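PDB 4IC6: protease Do-like 8, chloroplastic from Arabidopsis thaliana, which probably acts as a chloroplast serine endopeptidase of the Deg/HtrA type, cleaving proteins through a trypsin-like catalytic triad. Local coordinates for residues Arg123-Ala128 and Val187-Gly192; Arg179-Gln184 and Ile218-Phe223. The protein carries 1 engineered substitution. All coordinates share one frame; numbering follows the deposited sequence.

Contact 1 of 2, residues Arg123-Ala128 and Val187-Gly192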
ATOM      1  N   ARG A 123     -13.388 -26.176  12.250  1.00 41.70           N
ATOM      2  CA  ARG A 123     -12.758 -25.168  11.408  1.00 42.31           C
ATOM      3  C   ARG A 123     -13.516 -24.936  10.094  1.00 40.29           C
ATOM      4  O   ARG A 123     -13.678 -23.795   9.652  1.00 37.54           O
ATOM      5  CB  ARG A 123     -11.301 -25.549  11.145  1.00 44.82           C
ATOM      6  CG  ARG A 123     -10.580 -24.569  10.255  1.00 44.72           C
ATOM      7  CD  ARG A 123      -9.061 -24.662  10.348  1.00 52.33           C
ATOM      8  NE  ARG A 123      -8.525 -23.305  10.254  1.00 59.91           N
ATOM      9  CZ  ARG A 123      -7.414 -22.870  10.837  1.00 63.39           C
ATOM     10  NH1 ARG A 123      -6.662 -23.696  11.560  1.00 66.73           N
ATOM     11  NH2 ARG A 123      -7.061 -21.599  10.686  1.00 57.54           N
ATOM     12  N   ALA A 124     -13.999 -26.016   9.489  1.00 41.65           N
ATOM     13  CA  ALA A 124     -14.696 -25.940   8.204  1.00 41.11           C
ATOM     14  C   ALA A 124     -15.889 -24.984   8.228  1.00 36.74           C
ATOM     15  O   ALA A 124     -16.125 -24.268   7.264  1.00 37.89           O
ATOM     16  CB  ALA A 124     -15.127 -27.334   7.755  1.00 45.14           C
ATOM     17  N   LYS A 125     -16.651 -24.969   9.319  1.00 34.78           N
ATOM     18  CA  LYS A 125     -17.775 -24.038   9.443  1.00 34.47           C
ATOM     19  C   LYS A 125     -17.477 -22.828  10.338  1.00 34.06           C
ATOM     20  O   LYS A 125     -18.379 -22.047  10.640  1.00 34.72           O
ATOM     21  CB  LYS A 125     -19.041 -24.763   9.923  1.00 32.63           C
ATOM     22  CG  LYS A 125     -19.533 -25.868   8.982  1.00 35.05           C
ATOM     23  CD  LYS A 125     -19.891 -25.274   7.603  1.00 35.00           C
ATOM     24  CE  LYS A 125     -20.690 -26.253   6.743  1.00 37.98           C
ATOM     25  NZ  LYS A 125     -21.184 -25.604   5.477  1.00 39.81           N
ATOM     26  N   ASP A 126     -16.213 -22.674  10.733  1.00 32.79           N
ATOM     27  CA  ASP A 126     -15.783 -21.572  11.604  1.00 33.20           C
ATOM     28  C   ASP A 126     -16.690 -21.434  12.819  1.00 31.40           C
ATOM     29  O   ASP A 126     -17.235 -20.358  13.081  1.00 33.03           O
ATOM     30  CB  ASP A 126     -15.756 -20.229  10.847  1.00 35.41           C
ATOM     31  CG  ASP A 126     -14.951 -19.163  11.582  1.00 38.64           C
ATOM     32  OD1 ASP A 126     -14.500 -19.429  12.726  1.00 38.01           O
ATOM     33  OD2 ASP A 126     -14.779 -18.059  11.021  1.00 36.24           O
ATOM     34  N   LEU A 127     -16.857 -22.527  13.560  1.00 35.72           N
ATOM     35  CA  LEU A 127     -17.655 -22.498  14.777  1.00 32.99           C
ATOM     36  C   LEU A 127     -16.931 -23.177  15.916  1.00 36.91           C
ATOM     37  O   LEU A 127     -16.218 -24.163  15.713  1.00 34.94           O
ATOM     38  CB  LEU A 127     -19.008 -23.175  14.560  1.00 32.23           C
ATOM     39  CG  LEU A 127     -19.904 -22.433  13.570  1.00 34.27           C
ATOM     40  CD1 LEU A 127     -21.061 -23.329  13.134  1.00 32.43           C
ATOM     41  CD2 LEU A 127     -20.399 -21.136  14.208  1.00 33.56           C
ATOM     42  N   ALA A 128     -17.115 -22.634  17.113  1.00 40.04           N
ATOM     43  CA  ALA A 128     -16.530 -23.212  18.326  1.00 40.39           C
ATOM     44  C   ALA A 128     -17.571 -23.147  19.418  1.00 39.36           C
ATOM     45  O   ALA A 128     -18.425 -22.259  19.418  1.00 35.82           O
ATOM     46  CB  ALA A 128     -15.284 -22.447  18.743  1.00 34.33           C
ATOM     47  N   VAL A 187     -10.465 -20.706   5.566  1.00 39.44           N
ATOM     48  CA  VAL A 187     -11.259 -21.764   4.953  1.00 39.57           C
ATOM     49  C   VAL A 187     -12.599 -21.206   4.522  1.00 41.14           C
ATOM     50  O   VAL A 187     -13.334 -20.673   5.353  1.00 41.20           O
ATOM     51  CB  VAL A 187     -11.535 -22.886   5.963  1.00 40.34           C
ATOM     52  CG1 VAL A 187     -12.450 -23.950   5.350  1.00 37.07           C
ATOM     53  CG2 VAL A 187     -10.221 -23.496   6.436  1.00 37.54           C
ATOM     54  N   THR A 188     -12.943 -21.316   3.240  1.00 39.86           N
ATOM     55  CA  THR A 188     -14.213 -20.728   2.830  1.00 41.59           C
ATOM     56  C   THR A 188     -15.402 -21.600   3.183  1.00 33.25           C
ATOM     57  O   THR A 188     -15.362 -22.820   3.067  1.00 34.37           O
ATOM     58  CB  THR A 188     -14.245 -20.273   1.357  1.00 50.56           C
ATOM     59  OG1 THR A 188     -15.430 -20.767   0.714  1.00 53.17           O
ATOM     60  CG2 THR A 188     -13.058 -20.758   0.656  1.00 26.83           C
ATOM     61  N   ILE A 189     -16.450 -20.941   3.646  1.00 27.26           N
ATOM     62  CA  ILE A 189     -17.651 -21.603   4.103  1.00 29.86           C
ATOM     63  C   ILE A 189     -18.722 -21.358   3.066  1.00 33.67           C
ATOM     64  O   ILE A 189     -18.949 -20.208   2.663  1.00 32.34           O
ATOM     65  CB  ILE A 189     -18.095 -20.988   5.437  1.00 30.76           C
ATOM     66  CG1 ILE A 189     -16.939 -21.013   6.446  1.00 31.11           C
ATOM     67  CG2 ILE A 189     -19.303 -21.688   5.989  1.00 33.10           C
ATOM     68  CD1 ILE A 189     -17.141 -20.036   7.611  1.00 31.16           C
ATOM     69  N   GLY A 190     -19.376 -22.429   2.616  1.00 33.48           N
ATOM     70  CA  GLY A 190     -20.420 -22.303   1.608  1.00 33.71           C
ATOM     71  C   GLY A 190     -21.757 -22.094   2.281  1.00 35.57           C
ATOM     72  O   GLY A 190     -21.897 -22.364   3.477  1.00 34.61           O
ATOM     73  N   GLY A 191     -22.742 -21.604   1.529  1.00 32.38           N
ATOM     74  CA  GLY A 191     -24.095 -21.478   2.051  1.00 29.50           C
ATOM     75  C   GLY A 191     -24.292 -20.306   3.004  1.00 32.86           C
ATOM     76  O   GLY A 191     -25.280 -20.237   3.755  1.00 32.32           O
ATOM     77  N   GLY A 192     -23.381 -19.348   2.959  1.00 31.69           N
ATOM     78  CA  GLY A 192     -23.471 -18.223   3.881  1.00 30.68           C
ATOM     79  C   GLY A 192     -24.508 -17.165   3.548  1.00 32.26           C
ATOM     80  O   GLY A 192     -25.006 -17.066   2.417  1.00 27.03           O
TER
HETATM   81  O   HOH W   1     -13.895 -21.300   8.016  1.00 40.30           O
HETATM   82  O   HOH W   2     -15.754 -25.143   4.697  1.00 37.55           O
HETATM   83  O   HOH W   3     -22.682 -23.288   5.947  1.00 39.23           O
HETATM   84  O   HOH W   4     -18.662 -25.169   4.144  1.00 40.59           O
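Ile-189 packs against the type I beta turn Arg-123 to Asp-126, which leads into a G1 beta bulge where Asp-126 and Leu-127 both face Asp-122; this is the corner of the first trypsin-like barrel that carries the predicted charge-relay aspartate. From CB, which points at the turn, Ile-189 sends out two branches. CG1, set anti to the carbonyl carbon (chi1 -54°), lies 3.5 Å from Ala-124 O, and CD1 beyond it reaches Asp-126 CB at 3.5 Å. The other branch, CG2, meets the aliphatic middle of Lys-125, 4.0 Å from its CD. A beta-branched residue thus covers the turn with two arms, while Asp-126 turns its carboxylate elsewhere, to Ser-183 OG and the backbone N of His-83. Val-187 repeats the theme on a smaller scale: CG2 crosses the Arg-123 chain near its CG, and NH2 of that arginine goes on to hydrogen-bond Thr-185 O, while CG1 lies near Ala-124 CA. Polar links between the segments run through water. One water donates to Arg-123 O and Val-187 O, another to Ala-124 O and Thr-188 O. Lysine is long enough for its NZ to meet two more, one of which accepts from NZ at 2.8 Å and donates to Gly-190 O at 2.8 Å.

Contact 2 of 2, residues Arg179-Gln184 and Ile218-Phe223; sequences RDIFSQ and INTAIF
Phe-182 O accepts the backbone N-H of Phe-223 at 2.8 Å, a fairly straight bond (160° at the hydrogen) whose donor lies almost on the extension of the carbonyl. Phe-182 is the centre of an inverse gamma turn, and past it Ser-183 and Ile-222 form a single beta bridge, completed when Gln-184 N donates to Ala-221 O at 3.0 Å. The touching parts run 74° apart, and the pairing is limited to this one bridge.

Gln-184 adds a side-chain grip. Its extended chain carries NE2 to Ile-222 O at 2.9 Å; the acceptor lies in the amide plane, whereas the nitrogen stands well above the plane of the Ile-222 carbonyl. The same chain lies over one face of the Phe-223 ring: CG sits 3.6 Å from the centroid, a CH-pi contact, and the amide plane is only 8° from that of the ring. Glutamine suits this place because it offers methylenes to the aromatic face and an N-H to the backbone. Next to the bridge, Ile-181 CG2 meets Ile-222 CG2 at 3.6 Å, the two side chains crossing at about a right angle, and the same methyl meets Thr-220 CG2 at 4.0 Å, again crosswise.

Ser-183 points its CB away from 218-223, toward the predicted charge-relay aspartate, and its OG also bonds Thr-185 N, while Gln-184 touches His-83, so the bridge holds residues next to the predicted charge-relay pair. Ile-181 and Ile-222 rest on Phe-234 of strand 233-237, Thr-220 packs on Ile-236 of the same strand, and strand 188-189 pairs with 179-182.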
ATOM      1  N   ARG A 179     -23.945 -17.599  -0.215  1.00 30.95           N
ATOM      2  CA  ARG A 179     -22.702 -17.015  -0.721  1.00 25.12           C
ATOM      3  C   ARG A 179     -21.495 -17.541   0.043  1.00 30.05           C
ATOM      4  O   ARG A 179     -21.588 -17.810   1.245  1.00 31.72           O
ATOM      5  CB  ARG A 179     -22.767 -15.477  -0.589  1.00 25.62           C
ATOM      6  CG  ARG A 179     -23.424 -14.765  -1.784  1.00 30.31           C
ATOM      7  CD  ARG A 179     -22.350 -14.333  -2.827  1.00 54.67           C
ATOM      8  NE  ARG A 179     -22.879 -13.537  -3.943  1.00 45.56           N
ATOM      9  CZ  ARG A 179     -23.990 -13.871  -4.589  1.00 44.53           C
ATOM     10  NH1 ARG A 179     -24.654 -14.953  -4.210  1.00 47.63           N
ATOM     11  NH2 ARG A 179     -24.439 -13.147  -5.611  1.00 38.07           N
ATOM     12  N   ASP A 180     -20.357 -17.679  -0.630  1.00 28.96           N
ATOM     13  CA  ASP A 180     -19.160 -18.165   0.067  1.00 33.65           C
ATOM     14  C   ASP A 180     -18.644 -17.155   1.084  1.00 31.71           C
ATOM     15  O   ASP A 180     -18.564 -15.958   0.799  1.00 27.88           O
ATOM     16  CB  ASP A 180     -18.043 -18.504  -0.917  1.00 36.71           C
ATOM     17  CG  ASP A 180     -18.360 -19.723  -1.753  1.00 39.58           C
ATOM     18  OD1 ASP A 180     -19.266 -20.485  -1.350  1.00 38.81           O
ATOM     19  OD2 ASP A 180     -17.707 -19.908  -2.803  1.00 42.16           O
ATOM     20  N   ILE A 181     -18.271 -17.639   2.261  1.00 26.29           N
ATOM     21  CA  ILE A 181     -17.717 -16.785   3.294  1.00 25.72           C
ATOM     22  C   ILE A 181     -16.232 -17.032   3.348  1.00 29.19           C
ATOM     23  O   ILE A 181     -15.788 -18.136   3.695  1.00 32.55           O
ATOM     24  CB  ILE A 181     -18.295 -17.158   4.674  1.00 28.98           C
ATOM     25  CG1 ILE A 181     -19.826 -17.115   4.640  1.00 25.67           C
ATOM     26  CG2 ILE A 181     -17.729 -16.249   5.770  1.00 28.39           C
ATOM     27  CD1 ILE A 181     -20.469 -17.306   6.027  1.00 26.31           C
ATOM     28  N   PHE A 182     -15.440 -16.016   3.021  1.00 26.97           N
ATOM     29  CA  PHE A 182     -13.989 -16.187   3.036  1.00 29.72           C
ATOM     30  C   PHE A 182     -13.445 -15.900   4.423  1.00 32.92           C
ATOM     31  O   PHE A 182     -12.794 -14.879   4.673  1.00 28.40           O
ATOM     32  CB  PHE A 182     -13.352 -15.338   1.938  1.00 35.23           C
ATOM     33  CG  PHE A 182     -13.813 -15.734   0.569  1.00 36.91           C
ATOM     34  CD1 PHE A 182     -13.510 -16.989   0.065  1.00 38.55           C
ATOM     35  CD2 PHE A 182     -14.579 -14.873  -0.200  1.00 41.15           C
ATOM     36  CE1 PHE A 182     -13.957 -17.376  -1.200  1.00 43.91           C
ATOM     37  CE2 PHE A 182     -15.030 -15.250  -1.460  1.00 39.44           C
ATOM     38  CZ  PHE A 182     -14.714 -16.503  -1.963  1.00 41.99           C
ATOM     39  N   SER A 183     -13.733 -16.844   5.311  1.00 31.85           N
ATOM     40  CA  SER A 183     -13.531 -16.688   6.742  1.00 34.62           C
ATOM     41  C   SER A 183     -12.085 -16.395   7.070  1.00 33.56           C
ATOM     42  O   SER A 183     -11.183 -16.893   6.414  1.00 36.80           O
ATOM     43  CB  SER A 183     -13.951 -17.979   7.467  1.00 34.24           C
ATOM     44  OG  SER A 183     -13.451 -17.996   8.796  1.00 37.14           O
ATOM     45  N   GLN A 184     -11.857 -15.619   8.120  1.00 34.56           N
ATOM     46  CA  GLN A 184     -10.494 -15.345   8.523  1.00 34.16           C
ATOM     47  C   GLN A 184      -9.824 -16.600   9.089  1.00 36.24           C
ATOM     48  O   GLN A 184      -8.651 -16.583   9.459  1.00 34.04           O
ATOM     49  CB  GLN A 184     -10.448 -14.163   9.490  1.00 37.39           C
ATOM     50  CG  GLN A 184     -10.868 -12.853   8.825  1.00 32.72           C
ATOM     51  CD  GLN A 184     -10.604 -11.652   9.715  1.00 36.64           C
ATOM     52  OE1 GLN A 184     -10.091 -11.793  10.831  1.00 41.22           O
ATOM     53  NE2 GLN A 184     -10.958 -10.467   9.235  1.00 35.16           N
ATOM     54  N   ILE A 218     -24.467 -16.378  12.547  1.00 28.90           N
ATOM     55  CA  ILE A 218     -23.366 -15.864  13.364  1.00 28.58           C
ATOM     56  C   ILE A 218     -22.460 -14.960  12.517  1.00 32.44           C
ATOM     57  O   ILE A 218     -21.833 -15.432  11.556  1.00 32.43           O
ATOM     58  CB  ILE A 218     -22.494 -16.993  13.914  1.00 31.31           C
ATOM     59  CG1 ILE A 218     -23.305 -17.889  14.868  1.00 30.38           C
ATOM     60  CG2 ILE A 218     -21.258 -16.422  14.638  1.00 33.74           C
ATOM     61  CD1 ILE A 218     -23.631 -17.250  16.209  1.00 34.23           C
ATOM     62  N   ASN A 219     -22.388 -13.679  12.891  1.00 30.04           N
ATOM     63  CA  ASN A 219     -21.494 -12.710  12.237  1.00 32.04           C
ATOM     64  C   ASN A 219     -20.075 -13.265  12.107  1.00 34.93           C
ATOM     65  O   ASN A 219     -19.440 -13.641  13.109  1.00 33.93           O
ATOM     66  CB  ASN A 219     -21.449 -11.384  13.024  1.00 26.22           C
ATOM     67  CG  ASN A 219     -22.821 -10.886  13.421  1.00 27.59           C
ATOM     68  OD1 ASN A 219     -23.771 -11.012  12.668  1.00 27.76           O
ATOM     69  ND2 ASN A 219     -22.928 -10.312  14.621  1.00 30.11           N
ATOM     70  N   THR A 220     -19.553 -13.287  10.884  1.00 31.61           N
ATOM     71  CA  THR A 220     -18.283 -13.950  10.662  1.00 28.90           C
ATOM     72  C   THR A 220     -17.258 -13.101   9.924  1.00 31.35           C
ATOM     73  O   THR A 220     -17.482 -12.681   8.784  1.00 30.23           O
ATOM     74  CB  THR A 220     -18.512 -15.311   9.960  1.00 26.56           C
ATOM     75  OG1 THR A 220     -19.383 -16.102  10.789  1.00 30.91           O
ATOM     76  CG2 THR A 220     -17.195 -16.036   9.715  1.00 26.58           C
ATOM     77  N   ALA A 221     -16.112 -12.878  10.576  1.00 27.47           N
ATOM     78  CA  ALA A 221     -15.058 -12.059   9.998  1.00 29.86           C
ATOM     79  C   ALA A 221     -14.488 -12.739   8.751  1.00 34.70           C
ATOM     80  O   ALA A 221     -14.339 -13.962   8.716  1.00 33.49           O
ATOM     81  CB  ALA A 221     -13.960 -11.820  11.011  1.00 27.55           C
ATOM     82  N   ILE A 222     -14.166 -11.947   7.728  1.00 26.69           N
ATOM     83  CA  ILE A 222     -13.636 -12.498   6.477  1.00 27.81           C
ATOM     84  C   ILE A 222     -12.355 -11.789   6.050  1.00 31.38           C
ATOM     85  O   ILE A 222     -12.007 -10.741   6.587  1.00 33.86           O
ATOM     86  CB  ILE A 222     -14.624 -12.345   5.305  1.00 28.47           C
ATOM     87  CG1 ILE A 222     -14.968 -10.874   5.119  1.00 29.07           C
ATOM     88  CG2 ILE A 222     -15.889 -13.178   5.515  1.00 27.82           C
ATOM     89  CD1 ILE A 222     -15.535 -10.551   3.728  1.00 27.24           C
ATOM     90  N   PHE A 223     -11.658 -12.375   5.082  1.00 31.31           N
ATOM     91  CA  PHE A 223     -10.596 -11.676   4.357  1.00 34.84           C
ATOM     92  C   PHE A 223     -11.069 -11.511   2.902  1.00 40.34           C
ATOM     93  O   PHE A 223     -11.555 -12.471   2.314  1.00 37.66           O
ATOM     94  CB  PHE A 223      -9.323 -12.515   4.358  1.00 36.98           C
ATOM     95  CG  PHE A 223      -8.580 -12.523   5.679  1.00 38.55           C
ATOM     96  CD1 PHE A 223      -8.429 -11.360   6.423  1.00 39.34           C
ATOM     97  CD2 PHE A 223      -8.017 -13.700   6.161  1.00 41.28           C
ATOM     98  CE1 PHE A 223      -7.725 -11.373   7.634  1.00 43.66           C
ATOM     99  CE2 PHE A 223      -7.324 -13.720   7.370  1.00 44.10           C
ATOM    100  CZ  PHE A 223      -7.182 -12.556   8.103  1.00 44.34           C
TER

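Overall arrangement
From the N terminus, the chain finishes strand 111-122 of the first barrel, turns through 123-126 and enters strand 127-131. It then builds the second barrel's opening strands and reaches 179-184 and, a few residues later, 187-192, where contact 1 closes the loop back to the turn and joins the two barrels. Contact 2 closes when 218-223, leaving strand 215-219, returns to 179-184. The two loops cross, since 179-184 falls between the segments of contact 1 and 187-192 between those of contact 2. Strands 179-182 and 188-189 form a small antiparallel pair that gives one strand to each contact, and Asp-126 meets Ser-183 and Thr-220 where the contacts join.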